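Local coordinates for glycoside hydrolase (Streptococcus pneumoniae serotype 4, PDB 6ORH), which probably hydrolyses alpha-L-fucosidic linkages in host glycans, as a family 29 glycoside hydrolase with a barrel catalytic domain and a galactose-binding-like beta-sandwich domain, at residues V75-G80 and G263-E268; S125-H130 and G172-G177; A219-W224 and Y415-R420; L381-D384 and Q389-A392. The protein carries 2 engineered substitutions. One frame throughout, in Å; residues are numbered along the deposited sequence. Where two conformers were deposited one is given.

Contact 1 (V75-G80 and G263-E268); sequences VKHHDG and GWFYHE. With FUC (alpha-L-fucopyranose), chain C.
The fucose pocket at the C-terminal end of the TIM-type barrel is built here from two loops, one after strand 70-74 and one after strand 250-259, and H77 and F265 are where they touch. F265 sends its CE1-CZ edge onto one face of the H77 imidazole in a T-shaped stack, planes at 89° and centroids 5.0 Å apart; CE1 stands over the middle of the imidazole and CZ lies 3.8 Å from H77 CG. With chi1 at -157°, H77 swings CG away from its own backbone N, which carries the ring toward 263-268. The phenyl edge packs over one imidazole face and probably restricts its rotation. H77 NE2 shares a hydrogen bond with O4 of the chain C fucose at 3.1 Å and a weak one with O3. Next door, H78 NE2 meets O2 of the same fucose at 2.8 Å near the plane of its ring; H78 ND1, the other nitrogen of the ring, is hydrogen-bonded to S125 OG. W264 closes another side of the pocket: one face of its indole packs against C4, C5 and C6 of this fucose, and C6 sits 3.5 Å above the plane, toward the rim, nearest CZ2.

Contact 2 (S125-H130 and G172-G177); sequences SPWDAH and GARGEG. With FUC (alpha-L-fucopyranose), chain B; GAL (beta-D-galactopyranose), chain D.
W127 is the residue of 125-130 that packs on A173, R174 and G175. Going along the first loop, S125 OG donates to W127 O at 2.6 Å, in the carbonyl plane and on a lone pair, closing a short loop over the S125-W127 backbone. P126 follows and packs on Y146 and Y183. At W127 the two loops are joined twice. Its backbone N donates to a water that in turn donates to A173 O at 2.7 Å, and its indole lies flat against the chain from R174 to G175. CG stands anti to W127 N (chi1 176°), which lays the ring along that backbone: R174 CG sits over the five-membered ring, 3.9 Å from its centroid in a CH-pi contact, and G175 N approaches CH2 to 3.4 Å. Both loops follow parallel strands of the catalytic barrel, and the second lines the glycan pocket, G172 N donating to galactose O4 at 3.0 Å and A173 CA lying 3.2 Å from O5 of the chain B fucose. The guanidinium of R174 leads away from the indole, to V181 O and Y134 OH. Further along, D128 OD1 accepts from H130 N in an Asx turn, its OD2 paired with K76 NZ.

Contact 3 (A219-W224 and Y415-R420); sequences AGDPLW and YKRLLR
D221 and R417 form a salt bridge between the loop 219-224 and the start of strand 417-426. Two weak hydrogen bonds make it up: R417 NH1 gives to D221 OD1 at 2.9 Å, with an angle of 124° at the hydrogen, and R417 NH2 gives to OD2 at 3.0 Å. Both are bent, in keeping with carboxylate and guanidinium planes 88° apart, which is not the coplanar two-pronged pairing. OD2 lies in the guanidinium plane at its edge, whereas OD1 comes in obliquely. A bend at chi2 (68°) turns the otherwise extended arginine chain so that its tip faces the loop. Both groups have further partners: R417 NH1 also donates to T412 O, its stronger polar contact, and D221 OD2 accepts from H411 N. The loop 411-412 thus supplies a donor to the acid and an acceptor to the base, so residues 411 and 412 serve both members of the pair. T412 OG1 takes the N-H of L223 as well. What results is an interdomain salt bridge, joining a loop of the TIM-type barrel to strand 417-426 of the galactose-binding-like beta-sandwich.

Contact 4 (L381-D384 and Q389-A392); sequences LRED and QRIA
E383 reaches across the short loop between the two segments to the backbone of R390 and I391. From CB, chi1 of -79° sets CG anti to the carbonyl carbon, and the chain then runs extended toward residues 389-391. CG passes 4.0 Å from I391 CD1, a light aliphatic touch. CD brings the carboxylate up to the peptide chain, where OE2 accepts from two consecutive N-H groups, R390 N at 2.9 Å and I391 N at 3.0 Å. Both come on the syn side, yet from opposite faces of the carboxylate plane, about 30° out of it, so OE2 sits between them. The other oxygen, OE1, lies 3.5 Å from Q389 CG, accepts from G414 N, and accepts a hydrogen bond from a water at 2.7 Å. That water also donates to I391 O and accepts from Q389 NE2, whose amide is held in turn by L223 O and Q225 N. Four donors thus satisfy this buried acid, which would probably favour the ionised carboxylate. R390 points elsewhere, to L439 O. In the galactose-binding-like sandwich, E383 belongs to the segment running along strand 378-382 of one sheet and binds the backbone where strand 391-400 of the other begins, with I391 packing on strand 428-436.

In the fold
Contacts 1 and 2 sit side by side at the glycan pocket and are knit together by a backbone link from A129 N to H78 O and by H78 packing on W127; contact 2 is nested within the chain loop that contact 1 closes. Contacts 3 and 4 lie about 31 to 38 Å away between centres, and touch each other through R417 N to L381 O, since strands 417-426 and 378-382 are neighbours in one sheet. Contacts 1 and 4 are buried, contacts 2 and 3 only partly so. Chemistry follows place: the two pocket contacts rest on aromatic rings, whereas contact 3 uses charge between domains and contact 4 a buried carboxylate binding backbone inside the sandwich.

Contact 1 (V75-G80 and G263-E268)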
loop_
_atom_site.group_PDB
_atom_site.type_symbol
_atom_site.label_atom_id
_atom_site.label_comp_id
_atom_site.label_asym_id
_atom_site.label_seq_id
_atom_site.Cartn_x
_atom_site.Cartn_y
_atom_site.Cartn_z
ATOM N N VAL A 75 3.976 32.840 -1.080
ATOM C CA VAL A 75 4.265 34.270 -1.188
ATOM C C VAL A 75 5.660 34.592 -0.668
ATOM O O VAL A 75 6.143 35.716 -0.864
ATOM C CB VAL A 75 3.200 35.168 -0.531
ATOM C CG1 VAL A 75 1.836 34.924 -1.154
ATOM C CG2 VAL A 75 3.161 35.027 0.974
ATOM N N LYS A 76 6.283 33.631 0.016
ATOM C CA LYS A 76 7.689 33.743 0.375
ATOM C C LYS A 76 8.232 32.336 0.576
ATOM O O LYS A 76 7.766 31.617 1.472
ATOM C CB LYS A 76 7.896 34.524 1.678
ATOM C CG LYS A 76 9.363 34.895 1.926
ATOM C CD LYS A 76 9.625 35.308 3.372
ATOM C CE LYS A 76 9.608 34.110 4.309
ATOM N NZ LYS A 76 10.011 34.475 5.694
ATOM N N HIS A 77 9.184 31.934 -0.276
ATOM C CA HIS A 77 9.795 30.618 -0.087
ATOM C C HIS A 77 11.011 30.764 0.826
ATOM O O HIS A 77 11.209 31.819 1.407
ATOM C CB HIS A 77 10.083 29.979 -1.462
ATOM C CG HIS A 77 10.184 28.492 -1.389
ATOM N ND1 HIS A 77 11.417 27.850 -1.383
ATOM C CD2 HIS A 77 9.248 27.520 -1.310
ATOM C CE1 HIS A 77 11.225 26.549 -1.299
ATOM N NE2 HIS A 77 9.913 26.314 -1.252
ATOM N N HIS A 78 11.827 29.704 0.951
ATOM C CA HIS A 78 12.939 29.749 1.902
ATOM C C HIS A 78 13.946 30.854 1.552
ATOM O O HIS A 78 14.629 31.370 2.427
ATOM C CB HIS A 78 13.701 28.411 1.885
ATOM C CG HIS A 78 12.874 27.177 2.073
ATOM N ND1 HIS A 78 11.795 27.098 2.964
ATOM C CD2 HIS A 78 13.008 25.942 1.541
ATOM C CE1 HIS A 78 11.294 25.865 2.926
ATOM N NE2 HIS A 78 12.016 25.126 2.062
ATOM N N ASP A 79 14.041 31.206 0.276
ATOM C CA ASP A 79 14.963 32.253 -0.171
ATOM C C ASP A 79 14.598 33.631 0.394
ATOM O O ASP A 79 15.412 34.558 0.365
ATOM C CB ASP A 79 14.990 32.295 -1.695
ATOM C CG ASP A 79 13.616 32.495 -2.304
ATOM O OD1 ASP A 79 13.171 33.675 -2.392
ATOM O OD2 ASP A 79 12.994 31.477 -2.653
ATOM N N GLY A 80 13.358 33.806 0.878
ATOM C CA GLY A 80 12.986 35.013 1.608
ATOM C C GLY A 80 12.472 36.158 0.729
ATOM O O GLY A 80 12.132 37.220 1.229
ATOM N N GLY A 263 10.067 18.391 -9.474
ATOM C CA GLY A 263 10.344 19.510 -8.587
ATOM C C GLY A 263 9.073 20.315 -8.300
ATOM O O GLY A 263 8.080 20.183 -9.013
ATOM N N TRP A 264 9.151 21.156 -7.262
ATOM C CA TRP A 264 8.071 22.055 -6.858
ATOM C C TRP A 264 8.027 23.290 -7.760
ATOM O O TRP A 264 6.955 23.823 -8.025
ATOM C CB TRP A 264 8.263 22.466 -5.386
ATOM C CG TRP A 264 8.159 21.310 -4.428
ATOM C CD1 TRP A 264 9.171 20.588 -3.855
ATOM C CD2 TRP A 264 6.929 20.705 -3.986
ATOM N NE1 TRP A 264 8.655 19.588 -3.069
ATOM C CE2 TRP A 264 7.281 19.607 -3.164
ATOM C CE3 TRP A 264 5.571 20.976 -4.226
ATOM C CZ2 TRP A 264 6.304 18.838 -2.536
ATOM C CZ3 TRP A 264 4.607 20.191 -3.640
ATOM C CH2 TRP A 264 4.977 19.147 -2.786
ATOM N N PHE A 265 9.199 23.752 -8.204
ATOM C CA PHE A 265 9.254 24.887 -9.124
ATOM C C PHE A 265 9.303 24.386 -10.557
ATOM O O PHE A 265 9.570 23.212 -10.792
ATOM C CB PHE A 265 10.446 25.794 -8.798
ATOM C CG PHE A 265 10.248 26.566 -7.516
ATOM C CD1 PHE A 265 10.543 26.008 -6.268
ATOM C CD2 PHE A 265 9.721 27.850 -7.547
ATOM C CE1 PHE A 265 10.332 26.747 -5.104
ATOM C CE2 PHE A 265 9.515 28.578 -6.376
ATOM C CZ PHE A 265 9.832 28.029 -5.150
ATOM N N TYR A 266 9.004 25.280 -11.507
ATOM C CA TYR A 266 9.024 24.934 -12.920
ATOM C C TYR A 266 10.465 24.804 -13.418
ATOM O O TYR A 266 11.295 25.675 -13.166
ATOM C CB TYR A 266 8.297 26.008 -13.741
ATOM C CG TYR A 266 8.349 25.691 -15.214
ATOM C CD1 TYR A 266 7.420 24.835 -15.790
ATOM C CD2 TYR A 266 9.386 26.182 -15.991
ATOM C CE1 TYR A 266 7.487 24.496 -17.137
ATOM C CE2 TYR A 266 9.462 25.860 -17.341
ATOM C CZ TYR A 266 8.519 25.018 -17.905
ATOM O OH TYR A 266 8.585 24.673 -19.229
ATOM N N HIS A 267 10.749 23.695 -14.113
ATOM C CA HIS A 267 12.027 23.471 -14.803
ATOM C C HIS A 267 11.705 23.015 -16.222
ATOM O O HIS A 267 10.912 22.096 -16.417
ATOM C CB HIS A 267 12.815 22.380 -14.060
ATOM C CG HIS A 267 13.024 22.736 -12.623
ATOM N ND1 HIS A 267 13.870 23.738 -12.245
ATOM C CD2 HIS A 267 12.453 22.255 -11.489
ATOM C CE1 HIS A 267 13.836 23.884 -10.932
ATOM N NE2 HIS A 267 12.973 22.971 -10.443
ATOM N N GLU A 268 12.306 23.682 -17.223
ATOM C CA GLU A 268 11.969 23.410 -18.614
ATOM C C GLU A 268 12.125 21.922 -18.951
ATOM O O GLU A 268 11.340 21.378 -19.724
ATOM C CB GLU A 268 12.867 24.242 -19.537
ATOM C CG GLU A 268 12.425 24.171 -20.985
ATOM C CD GLU A 268 11.022 24.694 -21.253
ATOM O OE1 GLU A 268 10.623 25.690 -20.604
ATOM O OE2 GLU A 268 10.319 24.101 -22.112
HETATM C C1 FUC C . 9.638 21.360 1.513
HETATM C C2 FUC C . 10.275 22.586 0.882
HETATM C C3 FUC C . 10.039 22.505 -0.622
HETATM C C4 FUC C . 8.539 22.595 -0.919
HETATM C C5 FUC C . 7.838 21.438 -0.164
HETATM C C6 FUC C . 6.325 21.537 -0.239
HETATM O O2 FUC C . 11.683 22.529 1.171
HETATM O O3 FUC C . 10.742 23.585 -1.263
HETATM O O4 FUC C . 8.056 23.904 -0.503
HETATM O O5 FUC C . 8.222 21.392 1.269
#

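Contact 2 (S125-H130 and G172-G177)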
loop_
_atom_site.group_PDB
_atom_site.type_symbol
_atom_site.label_atom_id
_atom_site.label_comp_id
_atom_site.label_asym_id
_atom_site.label_seq_id
_atom_site.Cartn_x
_atom_site.Cartn_y
_atom_site.Cartn_z
ATOM N N SER A 125 7.232 31.051 4.271
ATOM C CA SER A 125 8.239 30.156 4.830
ATOM C C SER A 125 8.745 30.585 6.219
ATOM O O SER A 125 9.296 31.681 6.360
ATOM C CB SER A 125 9.388 29.987 3.865
ATOM O OG SER A 125 10.404 29.146 4.437
ATOM N N PRO A 126 8.687 29.737 7.272
ATOM C CA PRO A 126 9.361 30.074 8.537
ATOM C C PRO A 126 10.877 30.221 8.347
ATOM O O PRO A 126 11.437 31.226 8.794
ATOM C CB PRO A 126 8.967 28.904 9.456
ATOM C CG PRO A 126 7.625 28.487 8.882
ATOM C CD PRO A 126 7.881 28.502 7.379
ATOM N N TRP A 127 11.536 29.224 7.732
ATOM C CA TRP A 127 12.962 29.409 7.415
ATOM C C TRP A 127 13.112 30.549 6.403
ATOM O O TRP A 127 12.473 30.532 5.336
ATOM C CB TRP A 127 13.552 28.091 6.882
ATOM C CG TRP A 127 14.981 28.197 6.427
ATOM C CD1 TRP A 127 15.953 29.021 6.909
ATOM C CD2 TRP A 127 15.563 27.460 5.339
ATOM N NE1 TRP A 127 17.109 28.844 6.185
ATOM C CE2 TRP A 127 16.908 27.883 5.232
ATOM C CE3 TRP A 127 15.099 26.446 4.498
ATOM C CZ2 TRP A 127 17.765 27.336 4.276
ATOM C CZ3 TRP A 127 15.940 25.912 3.541
ATOM C CH2 TRP A 127 17.270 26.347 3.447
ATOM N N ASP A 128 13.972 31.532 6.731
ATOM C CA ASP A 128 14.208 32.653 5.835
ATOM C C ASP A 128 15.720 32.822 5.661
ATOM O O ASP A 128 16.402 33.251 6.603
ATOM C CB ASP A 128 13.559 33.918 6.420
ATOM C CG ASP A 128 13.503 35.063 5.437
ATOM O OD1 ASP A 128 14.503 35.273 4.717
ATOM O OD2 ASP A 128 12.453 35.726 5.382
ATOM N N ALA A 129 16.208 32.471 4.466
ATOM C CA ALA A 129 17.634 32.483 4.150
ATOM C C ALA A 129 18.139 33.887 3.800
ATOM O O ALA A 129 19.352 34.080 3.710
ATOM C CB ALA A 129 17.919 31.512 3.027
ATOM N N HIS A 130 17.227 34.856 3.610
ATOM C CA HIS A 130 17.596 36.238 3.314
ATOM C C HIS A 130 17.702 37.102 4.568
ATOM O O HIS A 130 18.677 37.849 4.746
ATOM C CB HIS A 130 16.600 36.901 2.343
ATOM C CG HIS A 130 17.028 38.301 2.019
ATOM N ND1 HIS A 130 16.612 39.409 2.738
ATOM C CD2 HIS A 130 17.870 38.760 1.068
ATOM C CE1 HIS A 130 17.190 40.496 2.240
ATOM N NE2 HIS A 130 17.942 40.126 1.214
ATOM N N GLY A 172 7.939 23.029 7.451
ATOM C CA GLY A 172 8.883 22.709 8.521
ATOM C C GLY A 172 10.344 22.586 8.049
ATOM O O GLY A 172 11.222 22.393 8.894
ATOM N N ALA A 173 10.608 22.752 6.746
ATOM C CA ALA A 173 11.936 22.497 6.174
ATOM C C ALA A 173 12.931 23.601 6.531
ATOM O O ALA A 173 12.623 24.790 6.426
ATOM C CB ALA A 173 11.852 22.323 4.668
ATOM N N ARG A 174 14.155 23.192 6.909
ATOM C CA ARG A 174 15.245 24.138 7.093
ATOM C C ARG A 174 16.557 23.451 6.708
ATOM O O ARG A 174 16.735 22.271 6.999
ATOM C CB ARG A 174 15.294 24.587 8.549
ATOM C CG ARG A 174 16.409 25.578 8.848
ATOM C CD ARG A 174 16.234 26.365 10.118
ATOM N NE ARG A 174 16.307 25.472 11.276
ATOM C CZ ARG A 174 15.779 25.721 12.466
ATOM N NH1 ARG A 174 15.145 26.866 12.692
ATOM N NH2 ARG A 174 15.900 24.823 13.443
ATOM N N GLY A 175 17.436 24.192 6.022
ATOM C CA GLY A 175 18.695 23.615 5.560
ATOM C C GLY A 175 19.617 23.286 6.734
ATOM O O GLY A 175 19.549 23.922 7.771
ATOM N N GLU A 176 20.455 22.262 6.497
ATOM C CA GLU A 176 21.634 21.965 7.296
ATOM C C GLU A 176 22.493 23.228 7.377
ATOM O O GLU A 176 22.804 23.850 6.362
ATOM C CB GLU A 176 22.397 20.770 6.703
ATOM C CG GLU A 176 21.538 19.539 6.400
ATOM C CD GLU A 176 22.248 18.186 6.416
ATOM O OE1 GLU A 176 21.946 17.323 5.549
ATOM O OE2 GLU A 176 23.097 17.986 7.305
ATOM N N GLY A 177 22.833 23.631 8.604
ATOM C CA GLY A 177 23.692 24.788 8.796
ATOM C C GLY A 177 22.959 26.126 8.710
ATOM O O GLY A 177 23.610 27.171 8.719
HETATM C C1 FUC B . 10.873 19.074 7.670
HETATM C C2 FUC B . 11.146 18.076 8.812
HETATM C C3 FUC B . 12.128 16.998 8.301
HETATM C C4 FUC B . 13.415 17.617 7.802
HETATM C C5 FUC B . 13.048 18.581 6.683
HETATM C C6 FUC B . 14.238 19.333 6.100
HETATM O O2 FUC B . 9.919 17.515 9.205
HETATM O O3 FUC B . 12.456 16.023 9.307
HETATM O O4 FUC B . 14.089 18.339 8.848
HETATM O O5 FUC B . 12.134 19.524 7.230
HETATM C C1 GAL D . 9.193 18.727 4.474
HETATM C C2 GAL D . 9.213 19.217 5.938
HETATM C C3 GAL D . 7.810 19.154 6.560
HETATM C C4 GAL D . 6.732 19.705 5.621
HETATM C C5 GAL D . 6.894 19.015 4.260
HETATM C C6 GAL D . 5.879 19.450 3.229
HETATM O O2 GAL D . 10.085 18.371 6.705
HETATM O O3 GAL D . 7.803 19.842 7.843
HETATM O O4 GAL D . 6.861 21.146 5.451
HETATM O O5 GAL D . 8.184 19.410 3.732
HETATM O O6 GAL D . 5.979 18.577 2.071
HETATM O O HOH W 1 10.704 26.421 7.404
#

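Contact 3 (A219-W224 and Y415-R420)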
loop_
_atom_site.group_PDB
_atom_site.type_symbol
_atom_site.label_atom_id
_atom_site.label_comp_id
_atom_site.label_asym_id
_atom_site.label_seq_id
_atom_site.Cartn_x
_atom_site.Cartn_y
_atom_site.Cartn_z
ATOM N N ALA A 219 -1.119 8.514 1.327
ATOM C CA ALA A 219 -1.581 8.328 2.700
ATOM C C ALA A 219 -1.519 6.841 3.039
ATOM O O ALA A 219 -1.746 5.974 2.190
ATOM C CB ALA A 219 -3.010 8.797 2.820
ATOM N N GLY A 220 -1.271 6.564 4.321
ATOM C CA GLY A 220 -1.208 5.168 4.747
ATOM C C GLY A 220 -2.587 4.509 4.878
ATOM O O GLY A 220 -3.643 5.152 4.842
ATOM N N ASP A 221 -2.531 3.174 5.013
ATOM C CA ASP A 221 -3.674 2.405 5.477
ATOM C C ASP A 221 -3.144 1.588 6.646
ATOM O O ASP A 221 -2.298 0.719 6.436
ATOM C CB ASP A 221 -4.290 1.565 4.358
ATOM C CG ASP A 221 -5.662 0.991 4.708
ATOM O OD1 ASP A 221 -6.382 1.636 5.480
ATOM O OD2 ASP A 221 -6.000 -0.072 4.170
ATOM N N PRO A 222 -3.559 1.857 7.894
ATOM C CA PRO A 222 -4.657 2.767 8.223
ATOM C C PRO A 222 -4.277 4.239 8.061
ATOM O O PRO A 222 -3.096 4.578 8.097
ATOM C CB PRO A 222 -4.880 2.532 9.732
ATOM C CG PRO A 222 -3.532 2.016 10.239
ATOM C CD PRO A 222 -3.012 1.198 9.096
ATOM N N LEU A 223 -5.301 5.086 7.857
ATOM C CA LEU A 223 -5.135 6.525 8.059
ATOM C C LEU A 223 -6.134 6.988 9.108
ATOM O O LEU A 223 -7.323 7.178 8.806
ATOM C CB LEU A 223 -5.283 7.337 6.757
ATOM C CG LEU A 223 -5.222 8.867 6.986
ATOM C CD1 LEU A 223 -3.859 9.304 7.538
ATOM C CD2 LEU A 223 -5.597 9.674 5.730
ATOM N N TRP A 224 -5.636 7.170 10.341
ATOM C CA TRP A 224 -6.387 7.852 11.387
ATOM C C TRP A 224 -6.153 9.354 11.250
ATOM O O TRP A 224 -4.991 9.810 11.234
ATOM C CB TRP A 224 -5.918 7.347 12.766
ATOM C CG TRP A 224 -6.159 5.879 12.939
ATOM C CD1 TRP A 224 -5.286 4.826 12.811
ATOM C CD2 TRP A 224 -7.432 5.309 13.295
ATOM N NE1 TRP A 224 -5.930 3.628 13.057
ATOM C CE2 TRP A 224 -7.243 3.912 13.365
ATOM C CE3 TRP A 224 -8.705 5.873 13.526
ATOM C CZ2 TRP A 224 -8.302 3.043 13.642
ATOM C CZ3 TRP A 224 -9.744 5.015 13.857
ATOM C CH2 TRP A 224 -9.524 3.631 13.921
ATOM N N TYR A 415 -13.419 9.824 6.208
ATOM C CA TYR A 415 -14.405 10.644 5.530
ATOM C C TYR A 415 -14.916 9.935 4.271
ATOM O O TYR A 415 -16.103 9.999 3.916
ATOM C CB TYR A 415 -13.770 11.973 5.111
ATOM C CG TYR A 415 -14.804 12.952 4.622
ATOM C CD1 TYR A 415 -15.501 13.734 5.529
ATOM C CD2 TYR A 415 -15.072 13.054 3.266
ATOM C CE1 TYR A 415 -16.487 14.607 5.091
ATOM C CE2 TYR A 415 -16.056 13.919 2.809
ATOM C CZ TYR A 415 -16.763 14.678 3.737
ATOM O OH TYR A 415 -17.699 15.597 3.349
ATOM N N LYS A 416 -13.979 9.303 3.565
ATOM C CA LYS A 416 -14.293 8.643 2.312
ATOM C C LYS A 416 -13.166 7.679 1.990
ATOM O O LYS A 416 -11.998 8.057 1.996
ATOM C CB LYS A 416 -14.367 9.697 1.203
ATOM C CG LYS A 416 -14.425 9.158 -0.223
ATOM C CD LYS A 416 -14.720 10.315 -1.189
ATOM C CE LYS A 416 -14.569 9.944 -2.650
ATOM N NZ LYS A 416 -14.942 11.097 -3.517
ATOM N N ARG A 417 -13.531 6.425 1.677
ATOM C CA ARG A 417 -12.554 5.416 1.307
ATOM C C ARG A 417 -12.993 4.836 -0.035
ATOM O O ARG A 417 -14.140 4.392 -0.168
ATOM C CB ARG A 417 -12.551 4.288 2.361
ATOM C CG ARG A 417 -11.604 3.127 2.086
ATOM C CD ARG A 417 -10.147 3.576 2.200
ATOM N NE ARG A 417 -9.180 2.613 1.674
ATOM C CZ ARG A 417 -8.454 1.784 2.406
ATOM N NH1 ARG A 417 -8.647 1.654 3.724
ATOM N NH2 ARG A 417 -7.553 1.031 1.790
ATOM N N LEU A 418 -12.088 4.891 -1.004
ATOM C CA LEU A 418 -12.275 4.182 -2.265
ATOM C C LEU A 418 -11.427 2.929 -2.154
ATOM O O LEU A 418 -10.305 2.956 -1.626
ATOM C CB LEU A 418 -11.838 5.061 -3.442
ATOM C CG LEU A 418 -12.622 6.360 -3.574
ATOM C CD1 LEU A 418 -11.999 7.259 -4.656
ATOM C CD2 LEU A 418 -14.088 6.079 -3.897
ATOM N N LEU A 419 -12.033 1.797 -2.479
ATOM C CA LEU A 419 -11.231 0.595 -2.546
ATOM C C LEU A 419 -11.419 -0.102 -3.900
ATOM O O LEU A 419 -12.544 -0.442 -4.249
ATOM C CB LEU A 419 -11.685 -0.303 -1.393
ATOM C CG LEU A 419 -10.938 -1.627 -1.295
ATOM C CD1 LEU A 419 -9.490 -1.393 -0.839
ATOM C CD2 LEU A 419 -11.674 -2.514 -0.294
ATOM N N ARG A 420 -10.319 -0.281 -4.636
ATOM C CA ARG A 420 -10.373 -0.903 -5.952
ATOM C C ARG A 420 -10.176 -2.403 -5.815
ATOM O O ARG A 420 -9.524 -2.889 -4.885
ATOM C CB ARG A 420 -9.286 -0.340 -6.867
ATOM C CG ARG A 420 -9.604 1.075 -7.328
ATOM C CD ARG A 420 -8.471 1.649 -8.156
ATOM N NE ARG A 420 -7.259 1.816 -7.372
ATOM C CZ ARG A 420 -6.067 2.162 -7.865
ATOM N NH1 ARG A 420 -5.916 2.401 -9.160
ATOM N NH2 ARG A 420 -5.038 2.329 -7.060
#

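Contact 4 (L381-D384 and Q389-A392)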
loop_
_atom_site.group_PDB
_atom_site.type_symbol
_atom_site.label_atom_id
_atom_site.label_comp_id
_atom_site.label_asym_id
_atom_site.label_seq_id
_atom_site.Cartn_x
_atom_site.Cartn_y
_atom_site.Cartn_z
ATOM N N LEU A 381 -16.931 3.786 0.630
ATOM C CA LEU A 381 -17.590 3.761 1.928
ATOM C C LEU A 381 -17.315 5.117 2.583
ATOM O O LEU A 381 -16.222 5.672 2.382
ATOM C CB LEU A 381 -16.949 2.660 2.789
ATOM C CG LEU A 381 -16.932 1.233 2.224
ATOM C CD1 LEU A 381 -16.212 0.297 3.200
ATOM C CD2 LEU A 381 -18.341 0.730 1.956
ATOM N N ARG A 382 -18.241 5.621 3.398
ATOM C CA ARG A 382 -17.986 6.851 4.158
ATOM C C ARG A 382 -18.496 6.707 5.589
ATOM O O ARG A 382 -19.611 6.228 5.844
ATOM C CB ARG A 382 -18.723 8.057 3.564
ATOM C CG ARG A 382 -18.297 8.407 2.146
ATOM C CD ARG A 382 -18.763 9.824 1.818
ATOM N NE ARG A 382 -18.504 10.159 0.428
ATOM C CZ ARG A 382 -18.600 11.405 -0.044
ATOM N NH1 ARG A 382 -18.926 12.386 0.786
ATOM N NH2 ARG A 382 -18.363 11.661 -1.319
ATOM N N GLU A 383 -17.677 7.169 6.540
ATOM C CA GLU A 383 -18.097 7.257 7.929
ATOM C C GLU A 383 -18.823 8.568 8.182
ATOM O O GLU A 383 -18.908 9.414 7.299
ATOM C CB GLU A 383 -16.920 7.145 8.907
ATOM C CG GLU A 383 -16.482 5.721 9.087
ATOM C CD GLU A 383 -15.360 5.567 10.094
ATOM O OE1 GLU A 383 -14.195 5.856 9.711
ATOM O OE2 GLU A 383 -15.637 5.057 11.199
ATOM N N ASP A 384 -19.379 8.724 9.384
ATOM C CA ASP A 384 -19.931 10.015 9.748
ATOM C C ASP A 384 -19.009 10.684 10.761
ATOM O O ASP A 384 -19.128 10.445 11.957
ATOM C CB ASP A 384 -21.354 9.896 10.314
ATOM C CG ASP A 384 -21.979 11.230 10.706
ATOM O OD1 ASP A 384 -21.325 12.301 10.565
ATOM O OD2 ASP A 384 -23.129 11.191 11.190
ATOM N N GLN A 389 -14.137 9.230 14.065
ATOM C CA GLN A 389 -13.673 8.120 13.236
ATOM C C GLN A 389 -13.582 6.847 14.081
ATOM O O GLN A 389 -13.062 6.875 15.215
ATOM C CB GLN A 389 -12.273 8.483 12.709
ATOM C CG GLN A 389 -11.736 7.500 11.667
ATOM C CD GLN A 389 -10.410 7.905 11.057
ATOM O OE1 GLN A 389 -9.861 8.954 11.408
ATOM N NE2 GLN A 389 -9.910 7.087 10.131
ATOM N N ARG A 390 -14.039 5.708 13.534
ATOM C CA ARG A 390 -14.206 4.514 14.364
ATOM C C ARG A 390 -13.649 3.243 13.738
ATOM O O ARG A 390 -13.007 2.449 14.432
ATOM C CB ARG A 390 -15.707 4.293 14.658
ATOM C CG ARG A 390 -16.373 5.472 15.363
ATOM C CD ARG A 390 -17.916 5.389 15.335
ATOM N NE ARG A 390 -18.410 6.536 16.056
ATOM C CZ ARG A 390 -19.296 6.520 17.060
ATOM N NH1 ARG A 390 -19.892 5.387 17.422
ATOM N NH2 ARG A 390 -19.607 7.650 17.657
ATOM N N ILE A 391 -13.894 3.021 12.432
ATOM C CA ILE A 391 -13.630 1.716 11.836
ATOM C C ILE A 391 -12.130 1.487 11.714
ATOM O O ILE A 391 -11.431 2.378 11.243
ATOM C CB ILE A 391 -14.335 1.576 10.474
ATOM C CG1 ILE A 391 -15.844 1.505 10.719
ATOM C CG2 ILE A 391 -13.841 0.334 9.738
ATOM C CD1 ILE A 391 -16.680 1.725 9.448
ATOM N N ALA A 392 -11.678 0.299 12.109
ATOM C CA ALA A 392 -10.264 -0.039 12.068
ATOM C C ALA A 392 -9.962 -1.210 11.137
ATOM O O ALA A 392 -8.785 -1.460 10.826
ATOM C CB ALA A 392 -9.787 -0.327 13.487
HETATM O O HOH W 2 -11.784 4.719 9.944
#